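Local coordinates for ssDNA binding protein (Aeropyrum pernix, PDB 4PSN) that binds single-stranded DNA, probably entrapping the strand in a system of tunnels formed between its subunits, at residues 183-186 and 187-190. Numbering follows the deposited sequence.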
loop_
_atom_site.group_PDB
_atom_site.type_symbol
_atom_site.label_atom_id
_atom_site.label_comp_id
_atom_site.label_asym_id
_atom_site.label_seq_id
_atom_site.Cartn_x
_atom_site.Cartn_y
_atom_site.Cartn_z
ATOM N N ALA C 183 -13.484 37.780 -32.034
ATOM C CA ALA C 183 -12.837 36.600 -32.625
ATOM C C ALA C 183 -11.403 36.832 -33.109
ATOM O O ALA C 183 -10.553 35.947 -32.973
ATOM C CB ALA C 183 -13.683 36.028 -33.744
ATOM N N ASP C 184 -11.128 38.013 -33.662
ATOM C CA ASP C 184 -9.774 38.321 -34.125
ATOM C C ASP C 184 -8.845 38.692 -32.979
ATOM O O ASP C 184 -7.682 39.001 -33.205
ATOM C CB ASP C 184 -9.779 39.426 -35.186
ATOM C CG ASP C 184 -10.683 40.587 -34.816
ATOM O OD1 ASP C 184 -11.887 40.526 -35.155
ATOM O OD2 ASP C 184 -10.196 41.554 -34.186
ATOM N N ARG C 185 -9.357 38.641 -31.753
ATOM C CA ARG C 185 -8.574 39.001 -30.574
ATOM C C ARG C 185 -8.313 37.799 -29.657
ATOM O O ARG C 185 -7.815 37.957 -28.544
ATOM C CB ARG C 185 -9.284 40.109 -29.786
ATOM C CG ARG C 185 -9.413 41.433 -30.541
ATOM C CD ARG C 185 -8.052 41.970 -30.969
ATOM N NE ARG C 185 -7.232 42.352 -29.823
ATOM C CZ ARG C 185 -6.000 42.842 -29.915
ATOM N NH1 ARG C 185 -5.325 43.155 -28.816
ATOM N NH2 ARG C 185 -5.439 43.016 -31.109
ATOM N N ILE C 186 -8.657 36.603 -30.116
ATOM C CA ILE C 186 -8.538 35.419 -29.265
ATOM C C ILE C 186 -7.076 35.124 -28.891
ATOM O O ILE C 186 -6.779 34.826 -27.736
ATOM C CB ILE C 186 -9.274 34.183 -29.875
ATOM C CG1 ILE C 186 -10.793 34.427 -29.818
ATOM C CG2 ILE C 186 -8.920 32.896 -29.109
ATOM C CD1 ILE C 186 -11.653 33.320 -30.399
ATOM N N ASP C 187 -6.164 35.239 -29.851
ATOM C CA ASP C 187 -4.746 34.976 -29.570
ATOM C C ASP C 187 -4.255 35.878 -28.450
ATOM O O ASP C 187 -3.712 35.406 -27.456
ATOM C CB ASP C 187 -3.870 35.176 -30.812
ATOM C CG ASP C 187 -3.994 34.032 -31.813
ATOM O OD1 ASP C 187 -4.619 33.002 -31.476
ATOM O OD2 ASP C 187 -3.455 34.157 -32.938
ATOM N N ASP C 188 -4.443 37.181 -28.624
ATOM C CA ASP C 188 -4.136 38.134 -27.568
ATOM C C ASP C 188 -4.850 37.797 -26.255
ATOM O O ASP C 188 -4.246 37.822 -25.192
ATOM C CB ASP C 188 -4.492 39.548 -28.020
ATOM C CG ASP C 188 -3.631 40.017 -29.179
ATOM O OD1 ASP C 188 -2.416 39.717 -29.166
ATOM O OD2 ASP C 188 -4.165 40.673 -30.103
ATOM N N PHE C 189 -6.143 37.500 -26.325
ATOM C CA PHE C 189 -6.877 37.203 -25.111
ATOM C C PHE C 189 -6.276 36.002 -24.378
ATOM O O PHE C 189 -6.113 36.020 -23.153
ATOM C CB PHE C 189 -8.353 36.951 -25.412
ATOM C CG PHE C 189 -9.135 36.549 -24.207
ATOM C CD1 PHE C 189 -9.822 37.494 -23.461
ATOM C CD2 PHE C 189 -9.164 35.223 -23.798
ATOM C CE1 PHE C 189 -10.542 37.117 -22.336
ATOM C CE2 PHE C 189 -9.881 34.842 -22.668
ATOM C CZ PHE C 189 -10.564 35.788 -21.939
ATOM N N VAL C 190 -5.914 34.964 -25.123
ATOM C CA VAL C 190 -5.369 33.765 -24.482
ATOM C C VAL C 190 -4.018 34.039 -23.807
ATOM O O VAL C 190 -3.779 33.613 -22.677
ATOM C CB VAL C 190 -5.275 32.588 -25.465
ATOM C CG1 VAL C 190 -4.493 31.442 -24.847
ATOM C CG2 VAL C 190 -6.683 32.124 -25.822
HETATM O O HOH W 1 -5.331 38.189 -31.337
#
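I186 and V190, one turn apart at the start of helix 186-198, face the same way, and their CG2 methyls lie 4.1 Å apart. This is the tight side: I186 bears on V153 and P155, V190 on L151 and V153, and both touch Y139, which seats the first turn on the antiparallel sheet of the C-terminal domain. The backbone closes that turn with two bonds, V190 N to I186 O at 2.8 Å and F189 N to R185 O, also 2.8 Å. D187 turns its carboxylate to the same sheet, where OD1 is hydrogen-bonded to Y139 and OD2 forms a salt bridge with K128. R185, the last residue of the short 3-10 segment 183-185, occupies the N-cap position of the helix, and its carbonyl accepts the bond from F189 N. On the opposite, solvent-facing flank the contact is looser and ionic. The R185 chain, bent at chi2 and chi3 (-58° and -66°), curls back over D188, whose OD2 lies 2.9 Å from R185 NH2. That oxygen sits over a guanidinium face, well out of its plane, so charge alone joins the pair; the modelled position of OD2 is somewhat doubtful. A water ties the 3-10 segment to the helix, donating to D184 O and accepting from D188 N at 3.0 Å, with a weak bond to OD2. The other carboxylate oxygen, OD1, pairs with R191 farther along the helix. An alanine in place of D188 would probably leave both R185 and R191 without this countercharge and let the R185 guanidinium swing away.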